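Local coordinates for protein carbohydrate kinase, FGGY (Rhodospirillum rubrum, PDB 3IFR) that probably phosphorylates D-xylulose as an ATP-dependent sugar kinase of the FGGY family, at residues 8-13 / 78-83; 22-27 / 440-445; 73-78 / 232-237. All coordinates share one frame; numbering follows the deposited sequence.

Interaction 1: residues 8-13 / 78-83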
loop_
_atom_site.group_PDB
_atom_site.type_symbol
_atom_site.label_atom_id
_atom_site.label_comp_id
_atom_site.label_asym_id
_atom_site.label_seq_id
_atom_site.Cartn_x
_atom_site.Cartn_y
_atom_site.Cartn_z
ATOM N N GLN A 8 26.693 3.882 3.174
ATOM C CA GLN A 8 25.552 4.769 3.278
ATOM C C GLN A 8 24.593 4.731 2.088
ATOM O O GLN A 8 24.993 4.522 0.946
ATOM C CB GLN A 8 26.071 6.191 3.452
ATOM C CG GLN A 8 26.348 6.591 4.881
ATOM C CD GLN A 8 26.419 8.072 5.025
ATOM O OE1 GLN A 8 26.334 8.804 4.035
ATOM N NE2 GLN A 8 26.572 8.534 6.240
ATOM N N VAL A 9 23.324 4.996 2.366
ATOM C CA VAL A 9 22.280 4.711 1.399
ATOM C C VAL A 9 21.073 5.623 1.657
ATOM O O VAL A 9 20.823 5.997 2.790
ATOM C CB VAL A 9 21.979 3.165 1.449
ATOM C CG1 VAL A 9 20.636 2.838 2.066
ATOM C CG2 VAL A 9 22.166 2.537 0.107
ATOM N N ILE A 10 20.340 6.014 0.615
ATOM C CA ILE A 10 19.184 6.909 0.799
ATOM C C ILE A 10 17.879 6.339 0.269
ATOM O O ILE A 10 17.838 5.818 -0.839
ATOM C CB ILE A 10 19.396 8.254 0.085
ATOM C CG1 ILE A 10 20.457 9.108 0.780
ATOM C CG2 ILE A 10 18.079 9.055 -0.067
ATOM C CD1 ILE A 10 20.790 10.315 -0.033
ATOM N N GLY A 11 16.812 6.472 1.050
ATOM C CA GLY A 11 15.474 6.252 0.522
ATOM C C GLY A 11 14.659 7.541 0.499
ATOM O O GLY A 11 14.686 8.348 1.446
ATOM N N LEU A 12 13.915 7.729 -0.589
ATOM C CA LEU A 12 13.073 8.881 -0.778
ATOM C C LEU A 12 11.635 8.375 -1.024
ATOM O O LEU A 12 11.410 7.481 -1.836
ATOM C CB LEU A 12 13.581 9.657 -1.997
ATOM C CG LEU A 12 12.711 10.818 -2.531
ATOM C CD1 LEU A 12 12.594 11.942 -1.482
ATOM C CD2 LEU A 12 13.251 11.380 -3.824
ATOM N N ASP A 13 10.659 8.957 -0.341
ATOM C CA ASP A 13 9.269 8.512 -0.463
ATOM C C ASP A 13 8.368 9.676 -0.925
ATOM O O ASP A 13 8.142 10.653 -0.194
ATOM C CB ASP A 13 8.803 7.904 0.869
ATOM C CG ASP A 13 7.294 7.673 0.924
ATOM O OD1 ASP A 13 6.653 7.578 -0.136
ATOM O OD2 ASP A 13 6.752 7.606 2.056
ATOM N N GLY A 78 25.795 6.140 -1.240
ATOM C CA GLY A 78 26.346 5.242 -2.237
ATOM C C GLY A 78 25.303 4.729 -3.213
ATOM O O GLY A 78 25.639 4.078 -4.200
ATOM N N GLY A 79 24.042 5.018 -2.928
ATOM C CA GLY A 79 22.956 4.732 -3.844
ATOM C C GLY A 79 21.658 5.329 -3.335
ATOM O O GLY A 79 21.543 5.645 -2.155
ATOM N N ILE A 80 20.679 5.509 -4.207
ATOM C CA ILE A 80 19.380 6.031 -3.768
ATOM C C ILE A 80 18.263 5.218 -4.416
ATOM O O ILE A 80 18.371 4.822 -5.577
ATOM C CB ILE A 80 19.213 7.496 -4.145
ATOM C CG1 ILE A 80 17.800 7.971 -3.834
ATOM C CG2 ILE A 80 19.484 7.675 -5.606
ATOM C CD1 ILE A 80 17.708 9.438 -3.672
ATOM N N CYS A 81 17.211 4.929 -3.667
ATOM C CA CYS A 81 16.004 4.349 -4.276
ATOM C C CYS A 81 14.799 5.258 -3.987
ATOM O O CYS A 81 14.625 5.780 -2.860
ATOM C CB CYS A 81 15.757 2.908 -3.801
ATOM S SG CYS A 81 14.205 2.140 -4.406
ATOM N N VAL A 82 13.978 5.469 -5.004
ATOM C CA VAL A 82 12.785 6.281 -4.840
ATOM C C VAL A 82 11.530 5.401 -4.855
ATOM O O VAL A 82 11.313 4.625 -5.791
ATOM C CB VAL A 82 12.676 7.314 -5.975
ATOM C CG1 VAL A 82 11.473 8.217 -5.766
ATOM C CG2 VAL A 82 13.950 8.168 -6.071
ATOM N N THR A 83 10.681 5.573 -3.844
ATOM C CA THR A 83 9.381 4.929 -3.787
ATOM C C THR A 83 8.305 6.064 -3.700
ATOM O O THR A 83 8.640 7.258 -3.579
ATOM C CB THR A 83 9.359 3.989 -2.562
ATOM O OG1 THR A 83 8.087 3.347 -2.412
ATOM C CG2 THR A 83 9.660 4.774 -1.292
#
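I10 and I80 sit side by side on adjacent parallel strands and make the closest apolar side-chain contact between them. I10 CG2 meets I80 CD1 at 3.6 Å, the two side chains slanting across one another. I80 places CG1 anti to its backbone N (chi1 173°), beside the carbonyl carbon, and the chain runs on to bring CD1 to I10. Two residues further on, L12 and V82 lie side by side and point the same way, with L12 CD2 4.0 Å from V82 CG2. These four side chains share one face of the sheet, and helix 52-70 packs there through A59, V62 and L63. On the other face T83 CG2 lies 3.9 Å from D13 CB, while T83 OG1 bonds to A243 O. Helix 437-448 covers V9, C81 and T83 on that side.

The backbones are joined by regular bonds in the middle. I10 N donates to G79 O, C81 N to I10 O, and L12 N to C81 O. T83 N reaches L12 O at 2.9 Å and is nearly straight, 172° at the hydrogen. The G78 end is looser and exposed. G78 N still bonds to Q8 O at 2.8 Å, but the bond is bent to 139°. Strands 29-37, 18-25 and 8-14 run antiparallel in turn, then 77-84 joins parallel, with helices on both faces, as in the actin-like ATPase fold of FGGY kinases.

Interaction 2: residues 22-27 / 440-445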
loop_
_atom_site.group_PDB
_atom_site.type_symbol
_atom_site.label_atom_id
_atom_site.label_comp_id
_atom_site.label_asym_id
_atom_site.label_seq_id
_atom_site.Cartn_x
_atom_site.Cartn_y
_atom_site.Cartn_z
ATOM N N ILE A 22 15.366 9.671 3.840
ATOM C CA ILE A 22 16.227 9.255 4.938
ATOM C C ILE A 22 17.625 8.864 4.482
ATOM O O ILE A 22 17.832 8.391 3.343
ATOM C CB ILE A 22 15.631 8.060 5.686
ATOM C CG1 ILE A 22 15.676 6.836 4.769
ATOM C CG2 ILE A 22 14.192 8.386 6.116
ATOM C CD1 ILE A 22 14.906 5.629 5.309
ATOM N N LEU A 23 18.577 9.079 5.393
ATOM C CA LEU A 23 19.942 8.696 5.177
ATOM C C LEU A 23 20.224 7.622 6.173
ATOM O O LEU A 23 20.067 7.825 7.390
ATOM C CB LEU A 23 20.882 9.867 5.434
ATOM C CG LEU A 23 22.378 9.594 5.164
ATOM C CD1 LEU A 23 22.634 9.214 3.692
ATOM C CD2 LEU A 23 23.256 10.789 5.543
ATOM N N VAL A 24 20.668 6.479 5.667
ATOM C CA VAL A 24 20.976 5.347 6.527
ATOM C C VAL A 24 22.441 5.012 6.401
ATOM O O VAL A 24 23.005 4.989 5.291
ATOM C CB VAL A 24 20.197 4.108 6.070
ATOM C CG1 VAL A 24 20.633 2.900 6.858
ATOM C CG2 VAL A 24 18.693 4.352 6.123
ATOM N N ARG A 25 23.064 4.784 7.538
ATOM C CA ARG A 25 24.386 4.189 7.571
ATOM C C ARG A 25 24.147 2.728 7.878
ATOM O O ARG A 25 23.553 2.388 8.914
ATOM C CB ARG A 25 25.219 4.809 8.695
ATOM C CG ARG A 25 26.528 4.048 9.087
ATOM C CD ARG A 25 27.003 4.490 10.497
ATOM N NE ARG A 25 26.754 5.930 10.682
ATOM C CZ ARG A 25 26.506 6.514 11.853
ATOM N NH1 ARG A 25 26.487 5.767 12.967
ATOM N NH2 ARG A 25 26.286 7.837 11.915
ATOM N N LEU A 26 24.577 1.860 6.976
ATOM C CA LEU A 26 24.388 0.439 7.204
ATOM C C LEU A 26 25.336 -0.063 8.314
ATOM O O LEU A 26 26.458 0.421 8.441
ATOM C CB LEU A 26 24.512 -0.326 5.891
ATOM C CG LEU A 26 23.399 0.182 4.940
ATOM C CD1 LEU A 26 23.745 0.043 3.462
ATOM C CD2 LEU A 26 22.005 -0.431 5.227
ATOM N N PRO A 27 24.884 -1.054 9.105
ATOM C CA PRO A 27 23.637 -1.749 8.781
ATOM C C PRO A 27 22.383 -1.231 9.469
ATOM O O PRO A 27 21.325 -1.722 9.131
ATOM C CB PRO A 27 23.896 -3.187 9.291
ATOM C CG PRO A 27 25.098 -3.092 10.238
ATOM C CD PRO A 27 25.552 -1.648 10.277
ATOM N N GLY A 440 12.021 0.777 3.225
ATOM C CA GLY A 440 11.989 -0.308 2.260
ATOM C C GLY A 440 12.844 0.145 1.090
ATOM O O GLY A 440 13.551 -0.644 0.456
ATOM N N ALA A 441 12.797 1.438 0.791
ATOM C CA ALA A 441 13.565 1.954 -0.359
ATOM C C ALA A 441 15.079 2.054 -0.123
ATOM O O ALA A 441 15.848 1.628 -0.975
ATOM C CB ALA A 441 12.977 3.287 -0.904
ATOM N N ALA A 442 15.515 2.582 1.021
ATOM C CA ALA A 442 16.943 2.551 1.334
ATOM C C ALA A 442 17.446 1.111 1.193
ATOM O O ALA A 442 18.538 0.881 0.684
ATOM C CB ALA A 442 17.207 3.043 2.717
ATOM N N TRP A 443 16.636 0.147 1.638
ATOM C CA TRP A 443 17.091 -1.233 1.647
ATOM C C TRP A 443 17.387 -1.767 0.258
ATOM O O TRP A 443 18.274 -2.603 0.076
ATOM C CB TRP A 443 16.124 -2.162 2.401
ATOM C CG TRP A 443 16.883 -3.250 3.038
ATOM C CD1 TRP A 443 16.872 -4.598 2.718
ATOM C CD2 TRP A 443 17.864 -3.093 4.064
ATOM N NE1 TRP A 443 17.775 -5.285 3.515
ATOM C CE2 TRP A 443 18.390 -4.384 4.348
ATOM C CE3 TRP A 443 18.341 -1.995 4.784
ATOM C CZ2 TRP A 443 19.355 -4.583 5.323
ATOM C CZ3 TRP A 443 19.302 -2.199 5.750
ATOM C CH2 TRP A 443 19.793 -3.490 6.018
ATOM N N VAL A 444 16.651 -1.305 -0.732
ATOM C CA VAL A 444 16.898 -1.777 -2.068
ATOM C C VAL A 444 18.282 -1.367 -2.523
ATOM O O VAL A 444 18.988 -2.117 -3.219
ATOM C CB VAL A 444 15.869 -1.256 -3.048
ATOM C CG1 VAL A 444 16.314 -1.526 -4.435
ATOM C CG2 VAL A 444 14.510 -1.870 -2.763
ATOM N N ALA A 445 18.673 -0.170 -2.144
ATOM C CA ALA A 445 19.944 0.348 -2.585
ATOM C C ALA A 445 21.022 -0.249 -1.702
ATOM O O ALA A 445 22.176 -0.361 -2.109
ATOM C CB ALA A 445 19.960 1.863 -2.513
#
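The contacts between V24, I22 and A442 are purely apolar. V24 CG2 touches A442 CB at 3.9 Å. V24 holds this methyl anti to its carbonyl carbon, beside the backbone N, and so presents it to the helix. I22 CD1 lies a little farther from the same A442 CB, at 4.3 Å. One small methyl thus meets two branched side chains of the strand. A442 also touches V9 on the adjoining strand. This is a helix laid on a sheet, in an actin-like fold: helix 437-448, far along the chain, packs on strand 18-25 near the N-terminus.

The aromatic contacts come from W443 and the turn after the strand. L26 CD2 approaches the six-membered ring at a slant and comes 3.3 Å from W443 CZ3, a close fit. P27 follows a cis peptide bond, and its carbonyl O lies at the ring edge, 3.9 Å from W443 CH2. Replacing W443 by alanine is likely to leave L26 CD2 without its ring partner and open a gap beside the turn.

No hydrogen bond crosses between the two segments. The indole has its polar partner further along the chain, where W443 NE1 bonds to G454 O.

Interaction 3: residues 73-78 / 232-237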
loop_
_atom_site.group_PDB
_atom_site.type_symbol
_atom_site.label_atom_id
_atom_site.label_comp_id
_atom_site.label_asym_id
_atom_site.label_seq_id
_atom_site.Cartn_x
_atom_site.Cartn_y
_atom_site.Cartn_z
ATOM N N SER A 73 31.026 15.792 6.679
ATOM C CA SER A 73 31.891 14.793 7.283
ATOM C C SER A 73 31.162 13.451 7.573
ATOM O O SER A 73 31.804 12.447 7.883
ATOM C CB SER A 73 32.443 15.375 8.581
ATOM O OG SER A 73 31.430 15.298 9.563
ATOM N N ASP A 74 29.829 13.429 7.501
ATOM C CA ASP A 74 29.096 12.159 7.599
ATOM C C ASP A 74 28.160 11.953 6.387
ATOM O O ASP A 74 27.113 11.279 6.490
ATOM C CB ASP A 74 28.329 12.050 8.918
ATOM C CG ASP A 74 27.856 10.624 9.209
ATOM O OD1 ASP A 74 26.715 10.468 9.731
ATOM O OD2 ASP A 74 28.615 9.647 8.922
ATOM N N TRP A 75 28.561 12.544 5.251
ATOM C CA TRP A 75 27.834 12.458 3.998
ATOM C C TRP A 75 28.597 11.559 3.003
ATOM O O TRP A 75 29.562 11.988 2.398
ATOM C CB TRP A 75 27.695 13.875 3.416
ATOM C CG TRP A 75 26.898 14.013 2.131
ATOM C CD1 TRP A 75 27.361 14.454 0.904
ATOM C CD2 TRP A 75 25.495 13.752 1.951
ATOM N NE1 TRP A 75 26.328 14.473 -0.012
ATOM C CE2 TRP A 75 25.179 14.051 0.607
ATOM C CE3 TRP A 75 24.481 13.306 2.795
ATOM C CZ2 TRP A 75 23.889 13.904 0.101
ATOM C CZ3 TRP A 75 23.208 13.153 2.279
ATOM C CH2 TRP A 75 22.924 13.450 0.958
ATOM N N ARG A 76 28.184 10.316 2.825
ATOM C CA ARG A 76 28.842 9.491 1.803
ATOM C C ARG A 76 27.839 8.514 1.179
ATOM O O ARG A 76 28.045 7.315 1.219
ATOM C CB ARG A 76 30.057 8.759 2.407
ATOM C CG ARG A 76 29.749 8.134 3.764
ATOM C CD ARG A 76 30.933 7.443 4.530
ATOM N NE ARG A 76 30.730 7.606 5.975
ATOM C CZ ARG A 76 29.936 6.833 6.719
ATOM N NH1 ARG A 76 29.779 7.069 8.014
ATOM N NH2 ARG A 76 29.295 5.807 6.168
ATOM N N PRO A 77 26.724 9.038 0.627
ATOM C CA PRO A 77 25.672 8.188 0.068
ATOM C C PRO A 77 26.162 7.418 -1.151
ATOM O O PRO A 77 26.837 7.998 -2.000
ATOM C CB PRO A 77 24.598 9.211 -0.336
ATOM C CG PRO A 77 25.337 10.489 -0.438
ATOM C CD PRO A 77 26.266 10.433 0.695
ATOM N N GLY A 78 25.795 6.140 -1.240
ATOM C CA GLY A 78 26.346 5.242 -2.237
ATOM C C GLY A 78 25.303 4.729 -3.213
ATOM O O GLY A 78 25.639 4.078 -4.200
ATOM N N GLY A 232 21.832 18.333 -4.524
ATOM C CA GLY A 232 22.963 18.110 -3.622
ATOM C C GLY A 232 23.574 16.712 -3.736
ATOM O O GLY A 232 24.719 16.488 -3.345
ATOM N N LEU A 233 22.807 15.752 -4.250
ATOM C CA LEU A 233 23.332 14.389 -4.459
ATOM C C LEU A 233 24.627 14.414 -5.266
ATOM O O LEU A 233 24.806 15.237 -6.175
ATOM C CB LEU A 233 22.297 13.500 -5.165
ATOM C CG LEU A 233 21.323 12.657 -4.314
ATOM C CD1 LEU A 233 21.145 13.191 -2.926
ATOM C CD2 LEU A 233 19.923 12.382 -4.965
ATOM N N PRO A 234 25.551 13.506 -4.937
ATOM C CA PRO A 234 26.807 13.453 -5.697
ATOM C C PRO A 234 26.520 13.147 -7.150
ATOM O O PRO A 234 25.610 12.379 -7.458
ATOM C CB PRO A 234 27.571 12.273 -5.061
ATOM C CG PRO A 234 26.940 12.049 -3.741
ATOM C CD PRO A 234 25.488 12.500 -3.872
ATOM N N THR A 235 27.279 13.750 -8.043
ATOM C CA THR A 235 27.136 13.431 -9.450
ATOM C C THR A 235 27.373 11.925 -9.691
ATOM O O THR A 235 28.240 11.312 -9.074
ATOM C CB THR A 235 28.125 14.260 -10.262
ATOM O OG1 THR A 235 27.852 15.655 -10.039
ATOM C CG2 THR A 235 27.994 13.953 -11.735
ATOM N N GLY A 236 26.597 11.315 -10.575
ATOM C CA GLY A 236 26.826 9.908 -10.872
ATOM C C GLY A 236 26.350 8.879 -9.841
ATOM O O GLY A 236 26.463 7.696 -10.072
ATOM N N LEU A 237 25.804 9.331 -8.716
ATOM C CA LEU A 237 25.207 8.435 -7.745
ATOM C C LEU A 237 24.284 7.400 -8.372
ATOM O O LEU A 237 23.303 7.761 -9.044
ATOM C CB LEU A 237 24.368 9.227 -6.753
ATOM C CG LEU A 237 23.993 8.394 -5.534
ATOM C CD1 LEU A 237 25.287 8.110 -4.779
ATOM C CD2 LEU A 237 22.948 9.086 -4.581
HETATM O O HOH W 1 27.267 15.242 -2.692
#
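The lead-in to strand 77-84 meets the loop that joins helix 225-231 to strand 238-244, and W75 and P77 carry its side of the contact. The W75 indole and L233 cross at about a right angle. With CG of W75 anti to its backbone N (chi1 -177°), the CZ2 edge of the ring meets L233 CD1, W75 CZ2 lying 4.1 Å from it. P77 packs over one ring face, with its CD 3.6 Å above the plane of the W75 ring. P77 also meets P234 at a slant, and P77 CG lies 4.0 Å from P234 CD.

Both strands 77-84 and 238-244 belong to the same mixed sheet of the FGGY N-terminal domain, so the contact lies where two neighbouring parallel strands begin. G232, the first residue after helix 225-231, has a positive phi, which calls for glycine. P234 to L237 form a type II beta turn. L237 ends this turn and brings its CD1 close to P77 O, at 3.2 Å.

The polar link is indirect. A water in the plane of the indole accepts a bond from W75 NE1 at 2.9 Å. The same water donates to G232 O, also at 2.9 Å. K67 NZ is a second donor to G232 O. Away from the loop, R76 NH1 pairs with D74 OD2 at 3.0 Å within its own segment, while Q8 binds the backbone at R76 N and D74 O.

In the fold
Interactions 1 and 2 are buried, with centres 6 Å apart. Interaction 3 is only partly buried, where strands 77-84 and 238-244 of the same sheet begin. Strand 8-14 is the shared element: it pairs with 78-83 in interaction 1, and its V9 and G11 bond on the other edge to V24 and I22 of interaction 2. Interactions 1 and 3 share G78. The chemistry follows position. Interaction 1 relies on backbone bonds within the sheet. Interaction 2 is apolar helix-on-sheet packing between segments 413 residues apart. Interaction 3 mixes apolar contacts with a bridging water. A long, weak ion pair from R25 to D74 connects interactions 2 and 3.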